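Local coordinates for protein phosphate transporter (Thermotoga maritima MSB8, PDB 6L85) that imports inorganic phosphate across the cell membrane, probably by coupling its uptake to the inward flow of sodium ions, at residues B[105-110]-B[259-264]; B[151-156]-B[326-331]; B[76-81]-B[391-396]. All blocks are in the same frame, centred on the assembly; numbering follows the deposited sequence.

How the contacts relate
The three contacts all join helices of one chain. Contact 1 lies nearest the middle, about 10 Å from the centre of the chain, and holds the phosphate and a sodium ion. The centres of contacts 1 and 3 are about 18 Å apart, and those of contacts 1 and 2 about 25 Å. Contacts 2 and 3 lie on opposite sides of the chain's centre, about 43 Å between centres. Along the chain, contact 3 encloses the other two, whose segments alternate. Helix 76-99 of contact 3 is followed by helix 106-121 of contact 1, then helix 129-162 of contact 2. Contact 1 probably marks the substrate site, contact 2 holds another sodium ion, and contact 3 lies farther out.

Contact 1 (B[105-110]-B[259-264]); sequences STTHSI and VANAAG. With NA (sodium ion), chain R; PO4 (phosphate ion), chain P.
The side-chain amide of N261 reaches across to two threonine hydroxyls at the start of helix 106-121. Its ND2 donates to T106 OG1 at 2.9 Å and to T107 OG1 at 3.0 Å. The second bond is the straighter, 155° at the hydrogen against 134°. Both hydroxyls lie slightly out of the amide plane. The amide oxygen is held by a water: OD1 accepts from it at 2.7 Å, and the same water binds the sodium ion. T107 OG1 binds the same ion at 2.5 Å and is hydrogen-bonded to phosphate O2. Its hydroxyl therefore joins cation, anion and amide. T106 OG1 is bonded to phosphate O4, and chi1 of 72° sets it between the backbone N and the carbonyl carbon. The backbone N atoms of T106 and T107 also donate to the phosphate, as does S105 OG.

Behind this shell, I110 packs CG2 against N261 CB at 3.6 Å, close to the amide carbon and OD1. S105 OG is the N-cap of the helix and accepts from H108 N, so one hydroxyl serves both helix and phosphate. With an alanine here in place of N261, both threonine hydroxyls would probably lose their amide donor, the sodium-bound water its acceptor, and a gap would open beside I110.

N257, D258 and I344 complete the sodium site, while S345, T346 and T347 also grip the phosphate. An anion held at a helix N-terminus by backbone N-H groups and hydroxyls is a common phosphate-binding arrangement. Here it places phosphate beside sodium, consistent with the substrate site of a sodium-coupled phosphate transporter.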
loop_
_atom_site.group_PDB
_atom_site.type_symbol
_atom_site.label_atom_id
_atom_site.label_comp_id
_atom_site.label_asym_id
_atom_site.label_seq_id
_atom_site.Cartn_x
_atom_site.Cartn_y
_atom_site.Cartn_z
ATOM N N SER B 105 11.211 21.258 -15.675
ATOM C CA SER B 105 11.459 19.820 -15.722
ATOM C C SER B 105 12.777 19.486 -15.032
ATOM O O SER B 105 13.852 19.870 -15.517
ATOM C CB SER B 105 11.489 19.306 -17.156
ATOM O OG SER B 105 11.913 17.948 -17.182
ATOM N N THR B 106 12.689 18.744 -13.919
ATOM C CA THR B 106 13.875 18.236 -13.230
ATOM C C THR B 106 14.514 17.098 -14.015
ATOM O O THR B 106 15.716 16.857 -13.878
ATOM C CB THR B 106 13.515 17.762 -11.795
ATOM O OG1 THR B 106 12.760 16.534 -11.845
ATOM C CG2 THR B 106 12.670 18.820 -11.044
ATOM N N THR B 107 13.721 16.375 -14.811
ATOM C CA THR B 107 14.273 15.328 -15.665
ATOM C C THR B 107 15.134 15.928 -16.786
ATOM O O THR B 107 16.270 15.483 -17.024
ATOM C CB THR B 107 13.131 14.481 -16.242
ATOM O OG1 THR B 107 12.251 14.053 -15.184
ATOM C CG2 THR B 107 13.651 13.269 -17.024
ATOM N N HIS B 108 14.603 16.937 -17.493
ATOM C CA HIS B 108 15.406 17.620 -18.507
ATOM C C HIS B 108 16.669 18.172 -17.882
ATOM O O HIS B 108 17.760 18.070 -18.466
ATOM C CB HIS B 108 14.602 18.740 -19.176
ATOM C CG HIS B 108 13.484 18.238 -20.035
ATOM N ND1 HIS B 108 12.755 19.052 -20.870
ATOM C CD2 HIS B 108 12.979 16.992 -20.193
ATOM C CE1 HIS B 108 11.847 18.331 -21.507
ATOM N NE2 HIS B 108 11.950 17.080 -21.101
ATOM N N SER B 109 16.546 18.695 -16.655
ATOM C CA SER B 109 17.689 19.279 -15.962
ATOM C C SER B 109 18.763 18.236 -15.690
ATOM O O SER B 109 19.948 18.473 -15.955
ATOM C CB SER B 109 17.235 19.939 -14.662
ATOM O OG SER B 109 16.103 20.739 -14.921
ATOM N N ILE B 110 18.379 17.071 -15.152
ATOM C CA ILE B 110 19.432 16.130 -14.764
ATOM C C ILE B 110 20.039 15.467 -16.006
ATOM O O ILE B 110 21.247 15.182 -16.036
ATOM C CB ILE B 110 18.938 15.096 -13.719
ATOM C CG1 ILE B 110 20.127 14.321 -13.135
ATOM C CG2 ILE B 110 17.960 14.099 -14.293
ATOM C CD1 ILE B 110 21.027 15.172 -12.226
ATOM N N VAL B 259 12.182 9.666 -9.107
ATOM C CA VAL B 259 13.218 9.426 -8.101
ATOM C C VAL B 259 14.552 9.181 -8.795
ATOM O O VAL B 259 15.596 9.582 -8.284
ATOM C CB VAL B 259 12.849 8.284 -7.118
ATOM C CG1 VAL B 259 12.894 6.895 -7.794
ATOM C CG2 VAL B 259 13.786 8.329 -5.866
ATOM N N ALA B 260 14.521 8.606 -9.999
ATOM C CA ALA B 260 15.716 8.445 -10.830
ATOM C C ALA B 260 16.544 9.719 -10.968
ATOM O O ALA B 260 17.772 9.633 -11.030
ATOM C CB ALA B 260 15.334 7.951 -12.229
ATOM N N ASN B 261 15.916 10.899 -11.007
ATOM C CA ASN B 261 16.714 12.100 -11.256
ATOM C C ASN B 261 17.690 12.392 -10.126
ATOM O O ASN B 261 18.679 13.118 -10.334
ATOM C CB ASN B 261 15.825 13.317 -11.505
ATOM C CG ASN B 261 14.809 13.079 -12.598
ATOM O OD1 ASN B 261 14.976 12.184 -13.455
ATOM N ND2 ASN B 261 13.767 13.882 -12.602
ATOM N N ALA B 262 17.437 11.844 -8.940
ATOM C CA ALA B 262 18.398 11.907 -7.845
ATOM C C ALA B 262 19.062 10.569 -7.567
ATOM O O ALA B 262 20.253 10.536 -7.247
ATOM C CB ALA B 262 17.723 12.419 -6.570
ATOM N N ALA B 263 18.332 9.462 -7.731
ATOM C CA ALA B 263 18.835 8.146 -7.353
ATOM C C ALA B 263 19.784 7.558 -8.397
ATOM O O ALA B 263 20.676 6.777 -8.027
ATOM C CB ALA B 263 17.668 7.182 -7.093
ATOM N N GLY B 264 19.588 7.861 -9.685
ATOM C CA GLY B 264 20.500 7.419 -10.714
ATOM C C GLY B 264 21.917 7.916 -10.499
ATOM O O GLY B 264 22.858 7.124 -10.418
HETATM NA NA NA R . 11.032 11.929 -15.036
HETATM P P PO4 P . 9.764 16.661 -14.258
HETATM O O1 PO4 P . 8.789 17.611 -14.952
HETATM O O2 PO4 P . 10.927 16.278 -15.150
HETATM O O3 PO4 P . 8.996 15.399 -13.878
HETATM O O4 PO4 P . 10.374 17.328 -13.036
HETATM O O HOH W 1 12.992 10.836 -14.690
#

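Contact 2 (B[151-156]-B[326-331]); sequences FVMFKL and VDFSTA. With NA (sodium ion), chain S.
M153 on helix 129-162 reaches over to F328 on helix 320-339 with its sulfur and terminal methyl. Its CB points toward the other helix. CG lies anti to the backbone N (chi1 173°), and the chain stays extended beyond it, which carries SD and CE out to helix 320-339. CB and CG serve as the stem. SD comes 3.4 Å from F328 CD1 and 3.7 Å from F328 CG. Its distance to the ring centroid is 4.3 Å, on a line 47° off the ring normal. The sulfur therefore approaches obliquely, neither squarely over the face nor at the edge. CE goes further along and rests on the root of the phenylalanine, 3.6 Å from F328 CB. The two side chains cross at about a right angle.

This is a Met-aromatic contact between two membrane helices, and it is the main link between the two segments. S329 adds a lesser one, with OG 4.1 Å from M153 SD. That hydroxyl is hydrogen-bonded to T325 O, one turn back on its own helix. F178 of helix 167-194 also touches M153 and meets the F328 ring edge-to-face, so methionine and both aromatic rings pack together.

Next to F328 in sequence, D327 is turned to a different partner. Its OD2 binds a sodium ion at 2.2 Å, together with T29, Q243 and S247.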
loop_
_atom_site.group_PDB
_atom_site.type_symbol
_atom_site.label_atom_id
_atom_site.label_comp_id
_atom_site.label_asym_id
_atom_site.label_seq_id
_atom_site.Cartn_x
_atom_site.Cartn_y
_atom_site.Cartn_z
ATOM N N PHE B 151 -8.109 13.919 -23.805
ATOM C CA PHE B 151 -9.224 14.213 -24.700
ATOM C C PHE B 151 -10.168 13.016 -24.800
ATOM O O PHE B 151 -11.386 13.135 -24.582
ATOM C CB PHE B 151 -8.655 14.612 -26.068
ATOM C CG PHE B 151 -9.688 14.874 -27.128
ATOM C CD1 PHE B 151 -10.312 16.107 -27.220
ATOM C CD2 PHE B 151 -10.019 13.889 -28.043
ATOM C CE1 PHE B 151 -11.260 16.354 -28.207
ATOM C CE2 PHE B 151 -10.963 14.127 -29.033
ATOM C CZ PHE B 151 -11.588 15.362 -29.113
ATOM N N VAL B 152 -9.609 11.840 -25.073
ATOM C CA VAL B 152 -10.437 10.648 -25.232
ATOM C C VAL B 152 -11.170 10.329 -23.938
ATOM O O VAL B 152 -12.349 9.959 -23.949
ATOM C CB VAL B 152 -9.578 9.464 -25.710
ATOM C CG1 VAL B 152 -10.418 8.193 -25.827
ATOM C CG2 VAL B 152 -8.918 9.812 -27.040
ATOM N N MET B 153 -10.500 10.502 -22.797
ATOM C CA MET B 153 -11.118 10.145 -21.531
ATOM C C MET B 153 -12.240 11.111 -21.171
ATOM O O MET B 153 -13.279 10.693 -20.650
ATOM C CB MET B 153 -10.064 10.105 -20.427
ATOM C CG MET B 153 -10.661 9.899 -19.055
ATOM S SD MET B 153 -9.406 9.540 -17.815
ATOM C CE MET B 153 -10.451 9.516 -16.360
ATOM N N PHE B 154 -12.053 12.408 -21.425
ATOM C CA PHE B 154 -13.140 13.339 -21.150
ATOM C C PHE B 154 -14.348 13.039 -22.030
ATOM O O PHE B 154 -15.501 13.133 -21.575
ATOM C CB PHE B 154 -12.698 14.781 -21.341
ATOM C CG PHE B 154 -13.602 15.748 -20.651
ATOM C CD1 PHE B 154 -13.722 15.723 -19.253
ATOM C CD2 PHE B 154 -14.384 16.641 -21.380
ATOM C CE1 PHE B 154 -14.598 16.599 -18.595
ATOM C CE2 PHE B 154 -15.246 17.521 -20.739
ATOM C CZ PHE B 154 -15.357 17.500 -19.343
ATOM N N LYS B 155 -14.103 12.635 -23.283
ATOM C CA LYS B 155 -15.197 12.155 -24.134
ATOM C C LYS B 155 -15.880 10.926 -23.551
ATOM O O LYS B 155 -17.110 10.813 -23.593
ATOM C CB LYS B 155 -14.656 11.852 -25.545
ATOM C CG LYS B 155 -15.551 10.984 -26.442
ATOM C CD LYS B 155 -15.400 9.462 -26.239
ATOM C CE LYS B 155 -14.209 8.954 -27.022
ATOM N NZ LYS B 155 -14.066 7.484 -26.956
ATOM N N LEU B 156 -15.096 9.984 -23.024
ATOM C CA LEU B 156 -15.676 8.819 -22.353
ATOM C C LEU B 156 -16.559 9.225 -21.184
ATOM O O LEU B 156 -17.603 8.609 -20.940
ATOM C CB LEU B 156 -14.586 7.898 -21.815
ATOM C CG LEU B 156 -14.300 6.616 -22.588
ATOM C CD1 LEU B 156 -13.676 7.019 -23.893
ATOM C CD2 LEU B 156 -13.396 5.643 -21.794
ATOM N N VAL B 326 -7.494 14.918 -16.026
ATOM C CA VAL B 326 -6.118 15.369 -16.218
ATOM C C VAL B 326 -5.166 14.521 -15.390
ATOM O O VAL B 326 -4.114 14.074 -15.869
ATOM C CB VAL B 326 -5.999 16.861 -15.845
ATOM C CG1 VAL B 326 -4.529 17.268 -15.586
ATOM C CG2 VAL B 326 -6.635 17.727 -16.917
ATOM N N ASP B 327 -5.523 14.299 -14.125
ATOM C CA ASP B 327 -4.692 13.479 -13.254
ATOM C C ASP B 327 -4.604 12.049 -13.750
ATOM O O ASP B 327 -3.508 11.475 -13.824
ATOM C CB ASP B 327 -5.249 13.483 -11.838
ATOM C CG ASP B 327 -5.100 14.816 -11.152
ATOM O OD1 ASP B 327 -4.258 15.634 -11.584
ATOM O OD2 ASP B 327 -5.823 15.033 -10.151
ATOM N N PHE B 328 -5.755 11.431 -14.046
ATOM C CA PHE B 328 -5.720 10.054 -14.522
ATOM C C PHE B 328 -4.807 9.920 -15.734
ATOM O O PHE B 328 -3.950 9.022 -15.785
ATOM C CB PHE B 328 -7.125 9.559 -14.865
ATOM C CG PHE B 328 -7.161 8.093 -15.225
ATOM C CD1 PHE B 328 -6.841 7.667 -16.508
ATOM C CD2 PHE B 328 -7.441 7.136 -14.255
ATOM C CE1 PHE B 328 -6.845 6.305 -16.832
ATOM C CE2 PHE B 328 -7.459 5.795 -14.564
ATOM C CZ PHE B 328 -7.153 5.373 -15.855
ATOM N N SER B 329 -4.971 10.814 -16.722
ATOM C CA SER B 329 -4.192 10.696 -17.954
ATOM C C SER B 329 -2.714 10.944 -17.703
ATOM O O SER B 329 -1.860 10.276 -18.298
ATOM C CB SER B 329 -4.717 11.676 -19.007
ATOM O OG SER B 329 -6.120 11.514 -19.154
ATOM N N THR B 330 -2.394 11.921 -16.846
ATOM C CA THR B 330 -1.006 12.188 -16.508
ATOM C C THR B 330 -0.357 10.973 -15.863
ATOM O O THR B 330 0.731 10.539 -16.271
ATOM C CB THR B 330 -0.934 13.370 -15.556
ATOM O OG1 THR B 330 -1.450 14.516 -16.223
ATOM C CG2 THR B 330 0.511 13.614 -15.121
ATOM N N ALA B 331 -1.026 10.410 -14.855
ATOM C CA ALA B 331 -0.450 9.312 -14.094
ATOM C C ALA B 331 -0.279 8.083 -14.962
ATOM O O ALA B 331 0.754 7.405 -14.884
ATOM C CB ALA B 331 -1.324 8.997 -12.879
HETATM NA NA NA S . -6.769 15.800 -8.306
#

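Contact 3 (B[76-81]-B[391-396]); sequences PVELMY and AVYWVL
A tyrosine-carboxylate hydrogen bond, backed by a small apolar touch, joins Y393 of helix 368-400 to the first turns of helix 76-99. It lies toward one end of the molecule, about 27 Å from the centre of the chain, and is partly buried. Y393 OH donates to E78 OE1 at 2.5 Å, a short bond. The hydroxyl meets the carboxylate on its anti side, 34° out of the carboxylate plane. Carboxylate and ring planes are 69° apart, and the two side chains cross at about a right angle.

E78 gets there by folding. Its chain bends at chi2 (-45°), which turns OE1 to the tyrosine hydroxyl, and CB and CG also lie near that hydroxyl. Y393 instead stretches outward, with CG anti to the backbone N, and reaches across to helix 76-99.

The segments lie 310 residues apart along the chain, on the fourth helix, 76-99, and on the last, 368-400, so the pair is a long-range helix-helix contact of an all-helical membrane protein. Helix 106-121 packs beside them: F117 meets the Y393 ring edge-to-face, and V120 and A121 touch it too. At the ring edge, in plane, Y81 CB approaches Y393 CE1 at 3.9 Å. The rest of Y81 leads away from Y393, and its side chain touches I3 of helix 2-32.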
loop_
_atom_site.group_PDB
_atom_site.type_symbol
_atom_site.label_atom_id
_atom_site.label_comp_id
_atom_site.label_asym_id
_atom_site.label_seq_id
_atom_site.Cartn_x
_atom_site.Cartn_y
_atom_site.Cartn_z
ATOM N N PRO B 76 35.671 4.977 -14.514
ATOM C CA PRO B 76 34.739 5.010 -13.369
ATOM C C PRO B 76 34.919 6.192 -12.427
ATOM O O PRO B 76 33.920 6.821 -12.061
ATOM C CB PRO B 76 35.013 3.668 -12.688
ATOM C CG PRO B 76 35.268 2.743 -13.865
ATOM C CD PRO B 76 35.990 3.596 -14.916
ATOM N N VAL B 77 36.149 6.548 -12.062
ATOM C CA VAL B 77 36.339 7.675 -11.149
ATOM C C VAL B 77 35.723 8.946 -11.730
ATOM O O VAL B 77 35.103 9.754 -11.012
ATOM C CB VAL B 77 37.838 7.856 -10.836
ATOM C CG1 VAL B 77 38.640 8.130 -12.118
ATOM C CG2 VAL B 77 38.046 8.965 -9.812
ATOM N N GLU B 78 35.861 9.129 -13.047
ATOM C CA GLU B 78 35.328 10.321 -13.682
ATOM C C GLU B 78 33.807 10.267 -13.736
ATOM O O GLU B 78 33.154 11.296 -13.595
ATOM C CB GLU B 78 35.927 10.498 -15.085
ATOM C CG GLU B 78 37.471 10.693 -15.127
ATOM C CD GLU B 78 38.010 11.694 -14.092
ATOM O OE1 GLU B 78 37.326 12.696 -13.768
ATOM O OE2 GLU B 78 39.140 11.476 -13.600
ATOM N N LEU B 79 33.234 9.079 -13.964
ATOM C CA LEU B 79 31.791 8.914 -13.891
ATOM C C LEU B 79 31.273 9.353 -12.535
ATOM O O LEU B 79 30.228 10.004 -12.433
ATOM C CB LEU B 79 31.412 7.455 -14.148
ATOM C CG LEU B 79 29.931 7.190 -13.880
ATOM C CD1 LEU B 79 29.086 8.041 -14.819
ATOM C CD2 LEU B 79 29.594 5.735 -14.037
ATOM N N MET B 80 32.016 9.027 -11.485
ATOM C CA MET B 80 31.610 9.388 -10.139
ATOM C C MET B 80 31.615 10.914 -9.958
ATOM O O MET B 80 30.624 11.513 -9.487
ATOM C CB MET B 80 32.531 8.615 -9.175
ATOM C CG MET B 80 32.929 9.217 -7.862
ATOM S SD MET B 80 34.113 8.050 -7.099
ATOM C CE MET B 80 33.004 6.719 -6.648
ATOM N N TYR B 81 32.684 11.576 -10.413
ATOM C CA TYR B 81 32.699 13.040 -10.314
ATOM C C TYR B 81 31.686 13.698 -11.266
ATOM O O TYR B 81 31.121 14.747 -10.945
ATOM C CB TYR B 81 34.115 13.569 -10.558
ATOM C CG TYR B 81 35.080 13.208 -9.441
ATOM C CD1 TYR B 81 34.744 13.440 -8.116
ATOM C CD2 TYR B 81 36.307 12.613 -9.712
ATOM C CE1 TYR B 81 35.602 13.099 -7.088
ATOM C CE2 TYR B 81 37.177 12.271 -8.689
ATOM C CZ TYR B 81 36.814 12.517 -7.377
ATOM O OH TYR B 81 37.660 12.190 -6.336
ATOM N N ALA B 391 30.976 23.060 -16.415
ATOM C CA ALA B 391 31.798 23.998 -15.658
ATOM C C ALA B 391 32.159 23.440 -14.290
ATOM O O ALA B 391 33.317 23.527 -13.861
ATOM C CB ALA B 391 31.063 25.329 -15.515
ATOM N N VAL B 392 31.173 22.890 -13.570
ATOM C CA VAL B 392 31.460 22.329 -12.249
ATOM C C VAL B 392 32.459 21.189 -12.366
ATOM O O VAL B 392 33.385 21.066 -11.558
ATOM C CB VAL B 392 30.165 21.860 -11.552
ATOM C CG1 VAL B 392 30.508 21.047 -10.295
ATOM C CG2 VAL B 392 29.283 23.050 -11.195
ATOM N N TYR B 393 32.298 20.345 -13.384
ATOM C CA TYR B 393 33.167 19.188 -13.517
ATOM C C TYR B 393 34.603 19.610 -13.801
ATOM O O TYR B 393 35.539 19.091 -13.186
ATOM C CB TYR B 393 32.643 18.274 -14.619
ATOM C CG TYR B 393 33.554 17.105 -14.897
ATOM C CD1 TYR B 393 33.771 16.132 -13.926
ATOM C CD2 TYR B 393 34.194 16.966 -16.129
ATOM C CE1 TYR B 393 34.597 15.051 -14.169
ATOM C CE2 TYR B 393 35.030 15.882 -16.383
ATOM C CZ TYR B 393 35.228 14.934 -15.392
ATOM O OH TYR B 393 36.041 13.846 -15.598
ATOM N N TRP B 394 34.796 20.559 -14.724
ATOM C CA TRP B 394 36.146 21.012 -15.055
ATOM C C TRP B 394 36.779 21.743 -13.874
ATOM O O TRP B 394 37.952 21.510 -13.534
ATOM C CB TRP B 394 36.088 21.905 -16.297
ATOM C CG TRP B 394 37.369 22.614 -16.637
ATOM C CD1 TRP B 394 38.366 22.170 -17.466
ATOM C CD2 TRP B 394 37.792 23.897 -16.151
ATOM N NE1 TRP B 394 39.379 23.100 -17.520
ATOM C CE2 TRP B 394 39.049 24.169 -16.725
ATOM C CE3 TRP B 394 37.224 24.845 -15.290
ATOM C CZ2 TRP B 394 39.741 25.354 -16.480
ATOM C CZ3 TRP B 394 37.921 26.013 -15.029
ATOM C CH2 TRP B 394 39.167 26.257 -15.623
ATOM N N VAL B 395 36.014 22.633 -13.235
ATOM C CA VAL B 395 36.483 23.302 -12.027
ATOM C C VAL B 395 36.952 22.264 -11.009
ATOM O O VAL B 395 38.092 22.310 -10.526
ATOM C CB VAL B 395 35.367 24.210 -11.473
ATOM C CG1 VAL B 395 35.542 24.483 -9.996
ATOM C CG2 VAL B 395 35.307 25.515 -12.249
ATOM N N LEU B 396 36.092 21.286 -10.714
ATOM C CA LEU B 396 36.427 20.184 -9.813
ATOM C C LEU B 396 37.724 19.491 -10.223
ATOM O O LEU B 396 38.621 19.274 -9.397
ATOM C CB LEU B 396 35.280 19.172 -9.814
ATOM C CG LEU B 396 34.940 18.453 -8.531
ATOM C CD1 LEU B 396 34.915 19.467 -7.403
ATOM C CD2 LEU B 396 33.587 17.772 -8.703
#